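Local atomic coordinates of salmonella typhimurium DB7155 bacteriophage DET7 tailspike (Bacteriophage, PDB entry 2V5I), a protein that serves as the receptor-binding tailspike of the phage, a trimeric beta-helix protein that binds and hydrolyses the O-antigen of its Salmonella host. Residues Y26-L29 / Q30-V33; T119-S123 / K124-Y128; D375-Y378 / L379-S383; K462-A465 / T466-S469. One frame throughout, in Å; residues are numbered along the deposited sequence.

The four contacts follow one another along the chain and mark successive levels of the spike. Contact 1 caps the start of helix 29-35 at the N-terminal end of the beta-helix; contact 2, its centre about 33 Å further on, lies in the excursion between strands 85-92 and 156-161. Contact 3, about 28 Å from contact 2 centre to centre, turns the chain between two beta-helix strands, and contact 4, about 25 Å from contact 3 by the same measure, lies beyond the beta-helix. Contacts 1 and 4 are 77 Å apart between centres, on opposite sides of the chain's centre. All are local, and in each a side-chain oxygen accepts backbone N-H from residues two to four places on.

Contact 1. Residues Y26-L29 / Q30-V33; sequences YSTL and QDAV
T28 OG1 takes the N-H of D31 at 2.9 Å, with an N-H...O angle of 152°, and so makes T28 the N-cap of helix 29-35. T28 was modelled in two conformers, so the bond is established for only the one described here. The hydroxyl can turn to the helix because it sits between the backbone N and the carbonyl carbon (chi1 68°). The return bond of a capping box is missing: T28 N is buried without any partner in the model. The D31 carboxylate instead works through a water, which donates to OD2 and accepts from S27 N at 2.9 Å, so the loop before the cap is tied to the first turn. A negative charge beside the N-terminal end of a helix would also be expected to be favourable.

Below the cap, regular helical bonding begins. A32 N donates to T28 O at 3.2 Å, and V33 N reaches L29 O at 2.9 Å.

Y26 folds back beneath this turn. Its CG stands anti to the carbonyl carbon (chi1 -51°), which lays one ring face against A32: the CA of A32 makes a CH-pi contact over the ring centre, 3.7 Å from the Y26 ring centroid. The phenol OH goes on to D35, while K15 of the second subunit packs on Y26. On the inner side, L29 and V33 touch V54 of strand 52-55, and A32 touches L40, seating the helix at the N-terminal end of the beta-helix. Beside the CH-pi contact, the methyl CB of A32 lies 3.6 Å from Y26 CD1.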
loop_
_atom_site.group_PDB
_atom_site.type_symbol
_atom_site.label_atom_id
_atom_site.label_comp_id
_atom_site.label_asym_id
_atom_site.label_seq_id
_atom_site.Cartn_x
_atom_site.Cartn_y
_atom_site.Cartn_z
ATOM N N TYR A 26 -50.101 -11.181 -2.010
ATOM C CA TYR A 26 -50.304 -11.627 -3.395
ATOM C C TYR A 26 -49.951 -13.100 -3.550
ATOM O O TYR A 26 -49.458 -13.730 -2.617
ATOM C CB TYR A 26 -49.456 -10.790 -4.373
ATOM C CG TYR A 26 -49.660 -9.332 -4.147
ATOM C CD1 TYR A 26 -48.979 -8.680 -3.147
ATOM C CD2 TYR A 26 -50.587 -8.607 -4.912
ATOM C CE1 TYR A 26 -49.191 -7.359 -2.883
ATOM C CE2 TYR A 26 -50.813 -7.278 -4.661
ATOM C CZ TYR A 26 -50.102 -6.657 -3.640
ATOM O OH TYR A 26 -50.337 -5.333 -3.418
ATOM N N SER A 27 -50.203 -13.656 -4.735
ATOM C CA SER A 27 -49.921 -15.073 -5.020
ATOM C C SER A 27 -48.992 -15.275 -6.235
ATOM O O SER A 27 -48.826 -16.400 -6.706
ATOM C CB SER A 27 -51.223 -15.865 -5.203
ATOM O OG SER A 27 -51.878 -15.469 -6.390
ATOM N N THR A 28 -48.418 -14.185 -6.746
ATOM C CA THR A 28 -47.269 -14.281 -7.651
ATOM C C THR A 28 -46.397 -13.069 -7.458
ATOM O O THR A 28 -46.908 -11.992 -7.136
ATOM C CB THR A 28 -47.657 -14.382 -9.133
ATOM O OG1 THR A 28 -48.246 -13.157 -9.581
ATOM C CG2 THR A 28 -48.608 -15.558 -9.361
ATOM N N LEU A 29 -45.089 -13.231 -7.658
ATOM C CA LEU A 29 -44.208 -12.081 -7.561
ATOM C C LEU A 29 -44.640 -11.027 -8.564
ATOM O O LEU A 29 -44.718 -9.824 -8.229
ATOM C CB LEU A 29 -42.768 -12.513 -7.744
ATOM C CG LEU A 29 -41.716 -11.406 -7.702
ATOM C CD1 LEU A 29 -41.825 -10.643 -6.391
ATOM C CD2 LEU A 29 -40.332 -12.062 -7.788
ATOM N N GLN A 30 -44.999 -11.437 -9.790
ATOM C CA GLN A 30 -45.514 -10.468 -10.782
ATOM C C GLN A 30 -46.723 -9.671 -10.275
ATOM O O GLN A 30 -46.788 -8.446 -10.465
ATOM C CB GLN A 30 -45.864 -11.167 -12.079
ATOM C CG GLN A 30 -46.372 -10.250 -13.138
ATOM C CD GLN A 30 -45.316 -9.258 -13.613
ATOM O OE1 GLN A 30 -44.420 -9.629 -14.399
ATOM N NE2 GLN A 30 -45.452 -7.986 -13.191
ATOM N N ASP A 31 -47.676 -10.363 -9.622
ATOM C CA ASP A 31 -48.842 -9.670 -9.104
ATOM C C ASP A 31 -48.433 -8.573 -8.111
ATOM O O ASP A 31 -48.977 -7.460 -8.108
ATOM C CB ASP A 31 -49.813 -10.645 -8.452
ATOM C CG ASP A 31 -50.590 -11.504 -9.481
ATOM O OD1 ASP A 31 -50.599 -11.124 -10.658
ATOM O OD2 ASP A 31 -51.155 -12.569 -9.088
ATOM N N ALA A 32 -47.473 -8.881 -7.228
ATOM C CA ALA A 32 -47.020 -7.855 -6.268
ATOM C C ALA A 32 -46.352 -6.681 -6.976
ATOM O O ALA A 32 -46.645 -5.520 -6.685
ATOM C CB ALA A 32 -46.061 -8.487 -5.257
ATOM N N VAL A 33 -45.473 -6.998 -7.909
ATOM C CA VAL A 33 -44.725 -5.965 -8.665
ATOM C C VAL A 33 -45.661 -5.074 -9.464
ATOM O O VAL A 33 -45.471 -3.869 -9.535
ATOM C CB VAL A 33 -43.627 -6.584 -9.560
ATOM C CG1 VAL A 33 -43.013 -5.559 -10.528
ATOM C CG2 VAL A 33 -42.537 -7.122 -8.661
HETATM O O HOH W 1 -52.089 -12.094 -6.353
#

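Contact 2. Residues T119-S123 / K124-Y128; sequences TLKQS and KIEGY
The flat group here is the carboxylate of E126, and K121 meets it at a single oxygen: NZ donates to E126 OE2 at 2.6 Å, a short salt bridge that uses the anti lone pair, the one turned away from OE1. The two side chains come together at about a right angle, K121 from the short strand 121-122 and E126 from the loop that follows. Both chains are extended beyond CG, and in both the CG lies between the backbone N and the carbonyl carbon (chi1 66° and 62°). That shared start carries the two charged ends toward each other, and the K121 ammonium passes within 3.7 Å of E126 CG.

Between them in sequence comes S123, still extended; the chain bends at K124 and I125. Its OG is anti to the backbone N and points into the turn, where it accepts I125 N at 3.1 Å with an N-H...O angle of 159°. A second, weak bond comes from E126 N at 3.4 Å, so one hydroxyl oxygen gathers two successive N-H groups. CG1 of I125 rests 3.4 Å from the same OG. The carbonyl O of E126 is buried here and has no partner in the model.

Outside the two segments, K121 and S123 make backbone bonds with V99 and P97, pairing this strand with 98-99, while K124 NZ turns away to E92 and S93. What results is an ST turn, the serine oxygen closing on the N-H two residues ahead, at the exit of a two-stranded antiparallel ribbon set outside the beta-helix coils.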
loop_
_atom_site.group_PDB
_atom_site.type_symbol
_atom_site.label_atom_id
_atom_site.label_comp_id
_atom_site.label_asym_id
_atom_site.label_seq_id
_atom_site.Cartn_x
_atom_site.Cartn_y
_atom_site.Cartn_z
ATOM N N THR A 119 -14.260 -37.028 -1.603
ATOM C CA THR A 119 -14.903 -35.922 -0.879
ATOM C C THR A 119 -16.338 -35.663 -1.360
ATOM O O THR A 119 -17.064 -34.855 -0.758
ATOM C CB THR A 119 -14.114 -34.576 -1.033
ATOM O OG1 THR A 119 -14.210 -34.094 -2.374
ATOM C CG2 THR A 119 -12.674 -34.742 -0.569
ATOM N N LEU A 120 -16.753 -36.373 -2.383
ATOM C CA LEU A 120 -18.054 -36.140 -3.040
ATOM C C LEU A 120 -19.164 -36.309 -2.011
ATOM O O LEU A 120 -19.224 -37.311 -1.284
ATOM C CB LEU A 120 -18.273 -37.081 -4.225
ATOM C CG LEU A 120 -19.474 -36.773 -5.120
ATOM C CD1 LEU A 120 -19.210 -35.543 -5.970
ATOM C CD2 LEU A 120 -19.803 -37.972 -6.001
ATOM N N LYS A 121 -20.008 -35.287 -1.900
ATOM C CA LYS A 121 -21.158 -35.299 -1.000
ATOM C C LYS A 121 -22.236 -34.349 -1.510
ATOM O O LYS A 121 -21.957 -33.492 -2.360
ATOM C CB LYS A 121 -20.744 -34.915 0.428
ATOM C CG LYS A 121 -20.249 -33.462 0.580
ATOM C CD LYS A 121 -19.963 -33.045 2.035
ATOM C CE LYS A 121 -19.298 -31.640 2.041
ATOM N NZ LYS A 121 -19.289 -30.932 3.386
ATOM N N GLN A 122 -23.453 -34.454 -0.974
ATOM C CA GLN A 122 -24.526 -33.507 -1.311
ATOM C C GLN A 122 -24.512 -32.358 -0.294
ATOM O O GLN A 122 -24.520 -32.579 0.928
ATOM C CB GLN A 122 -25.909 -34.208 -1.368
ATOM C CG GLN A 122 -26.057 -35.132 -2.552
ATOM C CD GLN A 122 -27.396 -35.879 -2.608
ATOM O OE1 GLN A 122 -27.924 -36.324 -1.574
ATOM N NE2 GLN A 122 -27.985 -35.931 -3.802
ATOM N N SER A 123 -24.349 -31.116 -0.789
ATOM C CA SER A 123 -24.326 -29.975 0.080
ATOM C C SER A 123 -24.728 -28.726 -0.698
ATOM O O SER A 123 -24.358 -28.570 -1.859
ATOM C CB SER A 123 -22.922 -29.714 0.651
ATOM O OG SER A 123 -22.917 -28.578 1.524
ATOM N N LYS A 124 -25.453 -27.843 -0.012
ATOM C CA LYS A 124 -25.811 -26.556 -0.546
ATOM C C LYS A 124 -24.926 -25.455 0.048
ATOM O O LYS A 124 -24.998 -24.291 -0.381
ATOM C CB LYS A 124 -27.277 -26.233 -0.177
ATOM C CG LYS A 124 -28.122 -25.852 -1.307
ATOM C CD LYS A 124 -29.547 -25.414 -0.809
ATOM C CE LYS A 124 -30.592 -26.459 -0.949
ATOM N NZ LYS A 124 -31.966 -25.835 -0.693
ATOM N N ILE A 125 -24.109 -25.806 1.024
ATOM C CA ILE A 125 -23.419 -24.764 1.833
ATOM C C ILE A 125 -21.912 -24.654 1.661
ATOM O O ILE A 125 -21.334 -23.622 2.032
ATOM C CB ILE A 125 -23.737 -24.879 3.341
ATOM C CG1 ILE A 125 -23.130 -26.133 3.917
ATOM C CG2 ILE A 125 -25.234 -24.832 3.556
ATOM C CD1 ILE A 125 -22.957 -26.097 5.405
ATOM N N GLU A 126 -21.263 -25.653 1.068
ATOM C CA GLU A 126 -19.827 -25.574 0.847
ATOM C C GLU A 126 -19.422 -26.553 -0.244
ATOM O O GLU A 126 -20.201 -27.431 -0.643
ATOM C CB GLU A 126 -19.062 -25.896 2.106
ATOM C CG GLU A 126 -19.278 -27.280 2.637
ATOM C CD GLU A 126 -18.662 -27.503 4.045
ATOM O OE1 GLU A 126 -18.067 -26.594 4.648
ATOM O OE2 GLU A 126 -18.755 -28.639 4.542
ATOM N N GLY A 127 -18.213 -26.397 -0.729
ATOM C CA GLY A 127 -17.744 -27.146 -1.894
ATOM C C GLY A 127 -18.347 -26.639 -3.176
ATOM O O GLY A 127 -19.062 -25.635 -3.192
ATOM N N TYR A 128 -17.987 -27.276 -4.284
ATOM C CA TYR A 128 -18.581 -26.874 -5.562
ATOM C C TYR A 128 -18.821 -28.063 -6.498
ATOM O O TYR A 128 -18.178 -29.122 -6.400
ATOM C CB TYR A 128 -17.707 -25.805 -6.261
ATOM C CG TYR A 128 -16.328 -26.284 -6.692
ATOM C CD1 TYR A 128 -15.242 -26.327 -5.760
ATOM C CD2 TYR A 128 -16.081 -26.762 -7.967
ATOM C CE1 TYR A 128 -13.989 -26.733 -6.151
ATOM C CE2 TYR A 128 -14.835 -27.212 -8.333
ATOM C CZ TYR A 128 -13.771 -27.220 -7.429
ATOM O OH TYR A 128 -12.503 -27.645 -7.791
#

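Contact 3. Residues D375-Y378 / L379-S383; sequences DCNY and LNFDS
A type I beta turn from N377 to N380 lies in the loop joining strands 371-374 and 386-388 of the beta-helix. It is closed by N380 N donating to N377 O at 2.9 Å.

The N377 side chain then takes over. With CG anti to the backbone N (chi1 -164°), its amide reaches past the turn to F381 and holds that residue at both its polar backbone atoms: OD1 accepts F381 N at 2.9 Å and ND2 donates to F381 O at 3.1 Å. The second bond is the straighter, at 157°, and F381 O lies in the amide plane. ND2 also donates to a water at 3.0 Å, which passes a hydrogen bond on to S383 O. Three bonds therefore fix both the rotation and the flip of this buried amide.

The F381 ring brings its edge to N377 OD1, CD2 lying 3.6 Å from it, with ring and amide planes nearly coplanar. Within the turn itself, Y378 and L379 run side by side, CE1 of the tyrosine 3.7 Å from CD2 of the leucine. Y378 OH continues to N331, and K403 makes a cation-pi contact with its ring. N377 and L379 bond through their backbones to G356 and A355, placing this type I beta turn, with the N377 amide bonded to the backbone beyond it, on the preceding coil of the parallel beta-helix.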
loop_
_atom_site.group_PDB
_atom_site.type_symbol
_atom_site.label_atom_id
_atom_site.label_comp_id
_atom_site.label_asym_id
_atom_site.label_seq_id
_atom_site.Cartn_x
_atom_site.Cartn_y
_atom_site.Cartn_z
ATOM N N ASP A 375 7.037 -17.101 -1.186
ATOM C CA ASP A 375 6.551 -18.435 -0.734
ATOM C C ASP A 375 5.528 -18.957 -1.736
ATOM O O ASP A 375 4.526 -19.630 -1.352
ATOM C CB ASP A 375 6.023 -18.338 0.706
ATOM C CG ASP A 375 7.134 -18.293 1.718
ATOM O OD1 ASP A 375 8.226 -18.770 1.378
ATOM O OD2 ASP A 375 6.938 -17.740 2.823
ATOM N N CYS A 376 5.825 -18.776 -3.019
ATOM C CA CYS A 376 4.996 -19.341 -4.052
ATOM C C CYS A 376 5.572 -20.670 -4.594
ATOM O O CYS A 376 6.679 -21.097 -4.251
ATOM C CB CYS A 376 4.670 -18.323 -5.168
ATOM S SG CYS A 376 3.586 -17.005 -4.497
ATOM N N ASN A 377 4.738 -21.339 -5.379
ATOM C CA ASN A 377 5.022 -22.710 -5.835
ATOM C C ASN A 377 5.344 -23.691 -4.718
ATOM O O ASN A 377 6.227 -24.528 -4.843
ATOM C CB ASN A 377 6.081 -22.738 -6.919
ATOM C CG ASN A 377 6.098 -24.072 -7.655
ATOM O OD1 ASN A 377 5.047 -24.751 -7.741
ATOM N ND2 ASN A 377 7.266 -24.485 -8.150
ATOM N N TYR A 378 4.629 -23.577 -3.596
ATOM C CA TYR A 378 4.999 -24.386 -2.427
ATOM C C TYR A 378 4.685 -25.877 -2.655
ATOM O O TYR A 378 5.255 -26.704 -1.979
ATOM C CB TYR A 378 4.423 -23.803 -1.121
ATOM C CG TYR A 378 2.945 -23.961 -0.864
ATOM C CD1 TYR A 378 2.382 -25.219 -0.671
ATOM C CD2 TYR A 378 2.104 -22.849 -0.725
ATOM C CE1 TYR A 378 1.048 -25.378 -0.434
ATOM C CE2 TYR A 378 0.762 -23.004 -0.488
ATOM C CZ TYR A 378 0.226 -24.262 -0.314
ATOM O OH TYR A 378 -1.130 -24.454 -0.041
ATOM N N LEU A 379 3.835 -26.221 -3.629
ATOM C CA LEU A 379 3.605 -27.631 -4.011
ATOM C C LEU A 379 4.594 -28.116 -5.081
ATOM O O LEU A 379 4.510 -29.260 -5.533
ATOM C CB LEU A 379 2.169 -27.870 -4.483
ATOM C CG LEU A 379 1.094 -27.747 -3.418
ATOM C CD1 LEU A 379 -0.268 -28.159 -3.979
ATOM C CD2 LEU A 379 1.384 -28.582 -2.217
ATOM N N ASN A 380 5.551 -27.286 -5.482
ATOM C CA ASN A 380 6.636 -27.766 -6.348
ATOM C C ASN A 380 6.184 -28.267 -7.710
ATOM O O ASN A 380 6.682 -29.318 -8.229
ATOM C CB ASN A 380 7.478 -28.812 -5.625
ATOM C CG ASN A 380 8.869 -28.986 -6.233
ATOM O OD1 ASN A 380 9.373 -28.110 -6.948
ATOM N ND2 ASN A 380 9.484 -30.146 -5.961
ATOM N N PHE A 381 5.272 -27.537 -8.325
ATOM C CA PHE A 381 4.943 -27.727 -9.733
ATOM C C PHE A 381 6.168 -27.457 -10.619
ATOM O O PHE A 381 7.099 -26.771 -10.212
ATOM C CB PHE A 381 3.842 -26.782 -10.179
ATOM C CG PHE A 381 2.479 -27.092 -9.613
ATOM C CD1 PHE A 381 1.623 -27.946 -10.277
ATOM C CD2 PHE A 381 2.012 -26.425 -8.509
ATOM C CE1 PHE A 381 0.345 -28.185 -9.780
ATOM C CE2 PHE A 381 0.744 -26.653 -7.996
ATOM C CZ PHE A 381 -0.081 -27.534 -8.620
ATOM N N ASP A 382 6.181 -28.001 -11.832
ATOM C CA ASP A 382 7.225 -27.646 -12.768
ATOM C C ASP A 382 6.946 -26.261 -13.377
ATOM O O ASP A 382 6.521 -26.124 -14.540
ATOM C CB ASP A 382 7.344 -28.735 -13.841
ATOM C CG ASP A 382 8.602 -28.590 -14.667
ATOM O OD1 ASP A 382 9.569 -27.944 -14.190
ATOM O OD2 ASP A 382 8.613 -29.126 -15.791
ATOM N N SER A 383 7.171 -25.222 -12.569
ATOM C CA SER A 383 6.829 -23.849 -12.940
ATOM C C SER A 383 7.791 -22.893 -12.242
ATOM O O SER A 383 8.336 -23.204 -11.190
ATOM C CB SER A 383 5.402 -23.496 -12.492
ATOM O OG SER A 383 5.065 -22.159 -12.839
HETATM O O HOH W 2 9.625 -22.671 -8.497
#

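Contact 4. Residues K462-A465 / T466-S469; sequences KLSA and TLDS
From S464, which is extended, the chain turns through A465 and T466, both near helical in phi and psi, before L467 extends again. This makes an ST turn in the connection between the neighbouring antiparallel strands 453-460 and 470-476, past the end of the beta-helix. S464 OG is the acceptor, placed inside the bend because it stands anti to its own backbone N (chi1 178°). T466 N donates to it at 3.3 Å with an N-H...O angle of 143°, and L467 N adds a weak bond at 3.1 Å. Carbon closes in on the same oxygen: L467 CB is 3.5 Å from S464 OG, with CG of that leucine just behind.

Within the chain, A465 O accepts from R459 of strand 453-460, which also makes a salt bridge with D468. The third subunit ties the turn into the trimer: its R445 bridges to D468, its D452 pairs with K462, and its S474 bonds to S469 OG. Across the mouth of the bend the packing is light: L463, with CG also anti to its backbone N, extends CD2 to within 4.2 Å of S469 CB.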
loop_
_atom_site.group_PDB
_atom_site.type_symbol
_atom_site.label_atom_id
_atom_site.label_comp_id
_atom_site.label_asym_id
_atom_site.label_seq_id
_atom_site.Cartn_x
_atom_site.Cartn_y
_atom_site.Cartn_z
ATOM N N LYS A 462 26.529 -15.288 -16.970
ATOM C CA LYS A 462 26.990 -15.975 -18.219
ATOM C C LYS A 462 28.133 -16.922 -17.923
ATOM O O LYS A 462 28.247 -18.006 -18.532
ATOM C CB LYS A 462 27.436 -14.934 -19.233
ATOM C CG LYS A 462 28.050 -15.502 -20.538
ATOM C CD LYS A 462 28.355 -14.338 -21.465
ATOM C CE LYS A 462 29.169 -14.825 -22.675
ATOM N NZ LYS A 462 29.326 -13.760 -23.708
ATOM N N LEU A 463 29.033 -16.519 -17.042
ATOM C CA LEU A 463 30.233 -17.297 -16.730
ATOM C C LEU A 463 29.823 -18.516 -15.911
ATOM O O LEU A 463 30.224 -19.642 -16.195
ATOM C CB LEU A 463 31.254 -16.462 -15.958
ATOM C CG LEU A 463 32.427 -17.216 -15.324
ATOM C CD1 LEU A 463 33.253 -17.935 -16.467
ATOM C CD2 LEU A 463 33.353 -16.329 -14.522
ATOM N N SER A 464 29.028 -18.256 -14.886
ATOM C CA SER A 464 28.533 -19.297 -14.001
ATOM C C SER A 464 27.352 -18.788 -13.229
ATOM O O SER A 464 27.450 -17.751 -12.582
ATOM C CB SER A 464 29.574 -19.678 -12.954
ATOM O OG SER A 464 29.023 -20.674 -12.068
ATOM N N ALA A 465 26.252 -19.534 -13.248
ATOM C CA ALA A 465 25.082 -19.117 -12.443
ATOM C C ALA A 465 25.270 -19.323 -10.965
ATOM O O ALA A 465 24.603 -18.633 -10.192
ATOM C CB ALA A 465 23.811 -19.795 -12.911
ATOM N N THR A 466 26.134 -20.259 -10.590
ATOM C CA THR A 466 26.250 -20.734 -9.225
ATOM C C THR A 466 27.505 -20.314 -8.464
ATOM O O THR A 466 27.498 -20.441 -7.258
ATOM C CB THR A 466 26.186 -22.251 -9.185
ATOM O OG1 THR A 466 27.198 -22.776 -10.052
ATOM C CG2 THR A 466 24.848 -22.716 -9.688
ATOM N N LEU A 467 28.537 -19.762 -9.131
ATOM C CA LEU A 467 29.798 -19.449 -8.471
ATOM C C LEU A 467 30.068 -17.952 -8.560
ATOM O O LEU A 467 29.922 -17.396 -9.635
ATOM C CB LEU A 467 30.944 -20.176 -9.171
ATOM C CG LEU A 467 30.860 -21.707 -9.139
ATOM C CD1 LEU A 467 31.950 -22.244 -10.063
ATOM C CD2 LEU A 467 30.947 -22.320 -7.781
ATOM N N ASP A 468 30.394 -17.332 -7.438
ATOM C CA ASP A 468 30.824 -15.938 -7.463
ATOM C C ASP A 468 32.126 -15.845 -8.284
ATOM O O ASP A 468 33.040 -16.682 -8.159
ATOM C CB ASP A 468 31.013 -15.419 -6.068
ATOM C CG ASP A 468 29.673 -15.223 -5.316
ATOM O OD1 ASP A 468 28.634 -15.026 -6.002
ATOM O OD2 ASP A 468 29.710 -15.221 -4.065
ATOM N N SER A 469 32.243 -14.799 -9.083
ATOM C CA SER A 469 33.413 -14.586 -9.903
ATOM C C SER A 469 34.549 -13.864 -9.176
ATOM O O SER A 469 35.705 -13.906 -9.596
ATOM C CB SER A 469 32.996 -13.840 -11.162
ATOM O OG SER A 469 32.309 -12.614 -10.877
#